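Local structure of galactose mutarotase related enzyme (Lactobacillus acidophilus, 3DCD) at residues 3-14 / 83-93. The protein is of unknown function but probably binds carbohydrate and may act as a sugar isomerase. Numbering follows the deposited sequence. Where two conformers were deposited one is given.
Sequences YTIENNMIKVVI and VENHTKESITF
Tyr3, Ile14, Ile91 and Phe93 form the tight end of this contact, where two beta hairpins pack through their side chains. CG2 of Val83 lies over one face of the Tyr3 ring in a CH-pi contact, 3.8 Å from the centroid, while CD1 of Ile91 comes within 3.5 Å of Tyr3 CB. That same methyl also sits above one face of the His86 imidazole, toward its rim. Deeper in, CG2 of Ile14 meets Phe93 CE2 at 3.5 Å, and CG2 of Ile91 touches both Ile5 CG2 and Ile14 CD1. The His86 side chain swings away from its own backbone N (chi1 -177°), which carries the ring across to strand 3-6, where NE2 donates to Thr4 O at 2.8 Å. The acceptor lies in the imidazole plane, although the donor stands above the carbonyl plane, and the Tyr3 ring turns its edge to the face of the imidazole in an offset edge-to-face pair, planes at 89°. A leucine in place of His86 would probably cost Thr4 O its imidazole donor and deprive the Tyr3 edge of its aromatic partner. Toward the Thr87-Ser90 type I turn the contact becomes polar and looser: Glu6 N donates to Lys88 O at 3.0 Å, a water bridges Thr4 O and, weakly, Lys88 O, and Glu6 O lies against Lys88 CG and Glu89 CG without a hydrogen-bond partner. Hairpin 2-15 thus packs on hairpin 82-96, at the edge of the large antiparallel sheet, in the beta-sandwich architecture of the galactose mutarotase family.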
loop_
_atom_site.group_PDB
_atom_site.type_symbol
_atom_site.label_atom_id
_atom_site.label_comp_id
_atom_site.label_asym_id
_atom_site.label_seq_id
_atom_site.Cartn_x
_atom_site.Cartn_y
_atom_site.Cartn_z
ATOM N N TYR A 3 2.889 -15.168 11.511
ATOM C CA TYR A 3 2.687 -14.754 12.894
ATOM C C TYR A 3 1.287 -14.165 12.992
ATOM O O TYR A 3 0.805 -13.534 12.048
ATOM C CB TYR A 3 3.724 -13.691 13.297
ATOM C CG TYR A 3 5.157 -14.206 13.303
ATOM C CD1 TYR A 3 5.928 -14.198 12.144
ATOM C CD2 TYR A 3 5.731 -14.704 14.466
ATOM C CE1 TYR A 3 7.243 -14.682 12.142
ATOM C CE2 TYR A 3 7.047 -15.187 14.475
ATOM C CZ TYR A 3 7.787 -15.170 13.304
ATOM O OH TYR A 3 9.073 -15.645 13.314
ATOM N N THR A 4 0.653 -14.369 14.142
ATOM C CA THR A 4 -0.712 -13.920 14.389
ATOM C C THR A 4 -0.771 -12.843 15.463
ATOM O O THR A 4 -0.085 -12.949 16.481
ATOM C CB THR A 4 -1.568 -15.115 14.851
ATOM O OG1 THR A 4 -1.682 -16.035 13.768
ATOM C CG2 THR A 4 -2.979 -14.666 15.293
ATOM N N ILE A 5 -1.560 -11.800 15.192
ATOM C CA ILE A 5 -2.021 -10.848 16.199
ATOM C C ILE A 5 -3.553 -10.858 16.130
ATOM O O ILE A 5 -4.127 -11.013 15.052
ATOM C CB ILE A 5 -1.415 -9.400 16.045
ATOM C CG1 ILE A 5 -1.791 -8.743 14.703
ATOM C CG2 ILE A 5 0.120 -9.438 16.229
ATOM C CD1 ILE A 5 -1.469 -7.237 14.597
ATOM N N GLU A 6 -4.211 -10.725 17.276
ATOM C CA GLU A 6 -5.657 -10.934 17.320
ATOM C C GLU A 6 -6.310 -10.366 18.560
ATOM O O GLU A 6 -5.669 -10.177 19.594
ATOM C CB GLU A 6 -6.000 -12.431 17.188
ATOM C CG GLU A 6 -5.589 -13.298 18.360
ATOM C CD GLU A 6 -6.056 -14.740 18.205
ATOM O OE1 GLU A 6 -5.248 -15.667 18.419
ATOM O OE2 GLU A 6 -7.241 -14.955 17.882
ATOM N N ASN A 7 -7.599 -10.076 18.436
ATOM C CA ASN A 7 -8.422 -9.729 19.579
ATOM C C ASN A 7 -9.808 -10.317 19.378
ATOM O O ASN A 7 -9.983 -11.195 18.532
ATOM C CB ASN A 7 -8.461 -8.208 19.805
ATOM C CG ASN A 7 -8.870 -7.418 18.557
ATOM O OD1 ASN A 7 -8.444 -6.283 18.382
ATOM N ND2 ASN A 7 -9.665 -8.020 17.691
ATOM N N ASN A 8 -10.782 -9.823 20.140
ATOM C CA ASN A 8 -12.157 -10.280 20.042
ATOM C C ASN A 8 -12.903 -9.862 18.767
ATOM O O ASN A 8 -14.029 -10.325 18.538
ATOM C CB ASN A 8 -12.959 -9.817 21.266
ATOM C CG ASN A 8 -12.517 -10.492 22.562
ATOM O OD1 ASN A 8 -11.904 -11.569 22.558
ATOM N ND2 ASN A 8 -12.848 -9.861 23.688
HETATM N N MSE A 9 -12.288 -8.991 17.958
HETATM C CA MSE A 9 -12.915 -8.463 16.748
HETATM C C MSE A 9 -12.327 -9.075 15.466
HETATM O O MSE A 9 -13.070 -9.485 14.565
HETATM C CB MSE A 9 -12.777 -6.936 16.678
HETATM C CG MSE A 9 -13.337 -6.163 17.872
HETATM SE SE MSE A 9 -15.271 -6.348 18.012
HETATM C CE MSE A 9 -15.780 -5.506 16.288
ATOM N N ILE A 10 -10.994 -9.094 15.373
ATOM C CA ILE A 10 -10.314 -9.477 14.130
ATOM C C ILE A 10 -9.050 -10.301 14.428
ATOM O O ILE A 10 -8.444 -10.168 15.496
ATOM C CB ILE A 10 -10.011 -8.255 13.174
ATOM C CG1 ILE A 10 -9.126 -7.195 13.827
ATOM C CG2 ILE A 10 -11.315 -7.575 12.629
ATOM C CD1 ILE A 10 -8.685 -6.074 12.818
ATOM N N LYS A 11 -8.694 -11.183 13.506
ATOM C CA LYS A 11 -7.492 -12.008 13.640
ATOM C C LYS A 11 -6.679 -11.814 12.370
ATOM O O LYS A 11 -7.198 -11.968 11.254
ATOM C CB LYS A 11 -7.846 -13.487 13.837
ATOM C CG LYS A 11 -6.648 -14.424 13.999
ATOM C CD LYS A 11 -7.104 -15.866 14.166
ATOM C CE LYS A 11 -5.968 -16.781 14.612
ATOM N NZ LYS A 11 -6.455 -18.172 14.981
ATOM N N VAL A 12 -5.404 -11.494 12.558
ATOM C CA VAL A 12 -4.544 -11.064 11.462
ATOM C C VAL A 12 -3.334 -11.977 11.430
ATOM O O VAL A 12 -2.706 -12.219 12.467
ATOM C CB VAL A 12 -4.077 -9.591 11.641
ATOM C CG1 VAL A 12 -3.212 -9.148 10.442
ATOM C CG2 VAL A 12 -5.281 -8.644 11.804
ATOM N N VAL A 13 -3.012 -12.473 10.239
ATOM C CA VAL A 13 -1.825 -13.290 10.043
ATOM C C VAL A 13 -0.864 -12.545 9.123
ATOM O O VAL A 13 -1.268 -12.062 8.062
ATOM C CB VAL A 13 -2.169 -14.652 9.406
ATOM C CG1 VAL A 13 -0.879 -15.459 9.183
ATOM C CG2 VAL A 13 -3.138 -15.439 10.274
ATOM N N ILE A 14 0.405 -12.478 9.519
ATOM C CA ILE A 14 1.405 -11.723 8.769
ATOM C C ILE A 14 2.704 -12.535 8.616
ATOM O O ILE A 14 3.138 -13.192 9.558
ATOM C CB ILE A 14 1.735 -10.399 9.477
ATOM C CG1 ILE A 14 0.442 -9.662 9.861
ATOM C CG2 ILE A 14 2.615 -9.526 8.588
ATOM C CD1 ILE A 14 0.523 -8.957 11.169
ATOM N N VAL A 83 11.640 -10.466 13.346
ATOM C CA VAL A 83 10.564 -10.091 14.269
ATOM C C VAL A 83 11.200 -9.479 15.520
ATOM O O VAL A 83 11.791 -10.183 16.355
ATOM C CB VAL A 83 9.621 -11.275 14.628
ATOM C CG1 VAL A 83 8.562 -10.829 15.661
ATOM C CG2 VAL A 83 8.945 -11.813 13.380
ATOM N N GLU A 84 11.081 -8.164 15.629
ATOM C CA GLU A 84 11.717 -7.418 16.710
ATOM C C GLU A 84 10.934 -7.474 18.022
ATOM O O GLU A 84 11.529 -7.497 19.112
ATOM C CB GLU A 84 11.921 -5.950 16.293
ATOM C CG GLU A 84 12.756 -5.177 17.312
ATOM C CD GLU A 84 13.085 -3.774 16.877
ATOM O OE1 GLU A 84 12.170 -3.038 16.458
ATOM O OE2 GLU A 84 14.275 -3.405 16.979
ATOM N N ASN A 85 9.604 -7.463 17.902
ATOM C CA ASN A 85 8.697 -7.442 19.048
ATOM C C ASN A 85 7.390 -8.108 18.610
ATOM O O ASN A 85 6.945 -7.891 17.491
ATOM C CB ASN A 85 8.446 -5.995 19.480
ATOM C CG ASN A 85 7.506 -5.887 20.677
ATOM O OD1 ASN A 85 7.929 -6.000 21.832
ATOM N ND2 ASN A 85 6.233 -5.635 20.404
ATOM N N HIS A 86 6.796 -8.937 19.471
ATOM C CA HIS A 86 5.526 -9.587 19.131
ATOM C C HIS A 86 4.727 -9.858 20.400
ATOM O O HIS A 86 5.143 -10.655 21.226
ATOM C CB HIS A 86 5.783 -10.896 18.369
ATOM C CG HIS A 86 4.540 -11.607 17.921
ATOM N ND1 HIS A 86 4.513 -12.965 17.682
ATOM C CD2 HIS A 86 3.287 -11.155 17.669
ATOM C CE1 HIS A 86 3.298 -13.320 17.299
ATOM N NE2 HIS A 86 2.538 -12.238 17.275
ATOM N N THR A 87 3.612 -9.148 20.555
ATOM C CA THR A 87 2.676 -9.365 21.663
ATOM C C THR A 87 1.302 -9.719 21.058
ATOM O O THR A 87 1.174 -9.805 19.832
ATOM C CB THR A 87 2.576 -8.130 22.587
ATOM O OG1 THR A 87 2.185 -6.991 21.817
ATOM C CG2 THR A 87 3.922 -7.842 23.266
ATOM N N LYS A 88 0.286 -9.930 21.900
ATOM C CA LYS A 88 -0.977 -10.444 21.381
ATOM C C LYS A 88 -1.561 -9.558 20.295
ATOM O O LYS A 88 -2.075 -10.069 19.317
ATOM C CB LYS A 88 -2.017 -10.709 22.477
ATOM C CG LYS A 88 -3.227 -11.479 21.939
ATOM C CD LYS A 88 -4.227 -11.913 23.016
ATOM C CE LYS A 88 -5.405 -12.655 22.364
ATOM N NZ LYS A 88 -6.218 -13.496 23.323
ATOM N N GLU A 89 -1.476 -8.243 20.463
ATOM C CA GLU A 89 -2.131 -7.308 19.524
ATOM C C GLU A 89 -1.154 -6.434 18.744
ATOM O O GLU A 89 -1.564 -5.435 18.153
ATOM C CB GLU A 89 -3.128 -6.398 20.256
ATOM C CG GLU A 89 -4.303 -7.089 20.920
ATOM C CD GLU A 89 -5.057 -6.146 21.861
ATOM O OE1 GLU A 89 -4.758 -4.934 21.861
ATOM O OE2 GLU A 89 -5.926 -6.604 22.622
ATOM N N SER A 90 0.132 -6.797 18.744
ATOM C CA SER A 90 1.136 -5.996 18.052
ATOM C C SER A 90 2.326 -6.814 17.585
ATOM O O SER A 90 2.752 -7.754 18.261
ATOM C CB SER A 90 1.629 -4.856 18.956
ATOM O OG SER A 90 2.427 -3.943 18.209
ATOM N N ILE A 91 2.881 -6.437 16.440
ATOM C CA ILE A 91 4.112 -7.085 15.948
ATOM C C ILE A 91 4.899 -6.075 15.130
ATOM O O ILE A 91 4.331 -5.262 14.411
ATOM C CB ILE A 91 3.804 -8.398 15.157
ATOM C CG1 ILE A 91 5.079 -9.137 14.754
ATOM C CG2 ILE A 91 2.895 -8.117 13.938
ATOM C CD1 ILE A 91 4.846 -10.598 14.452
ATOM N N THR A 92 6.220 -6.108 15.283
ATOM C CA THR A 92 7.080 -5.186 14.561
ATOM C C THR A 92 8.112 -6.025 13.848
ATOM O O THR A 92 8.787 -6.827 14.469
ATOM C CB THR A 92 7.780 -4.175 15.516
ATOM O OG1 THR A 92 6.782 -3.421 16.220
ATOM C CG2 THR A 92 8.699 -3.201 14.744
ATOM N N PHE A 93 8.177 -5.841 12.534
ATOM C CA PHE A 93 9.191 -6.428 11.677
ATOM C C PHE A 93 10.299 -5.412 11.376
ATOM O O PHE A 93 10.044 -4.230 11.146
ATOM C CB PHE A 93 8.558 -6.906 10.360
ATOM C CG PHE A 93 7.488 -7.954 10.547
ATOM C CD1 PHE A 93 7.819 -9.300 10.589
ATOM C CD2 PHE A 93 6.146 -7.577 10.675
ATOM C CE1 PHE A 93 6.827 -10.284 10.776
ATOM C CE2 PHE A 93 5.149 -8.531 10.858
ATOM C CZ PHE A 93 5.486 -9.890 10.903
HETATM O O HOH W 1 -1.655 -13.401 18.958
HETATM O O HOH W 2 -8.900 -12.551 21.832
#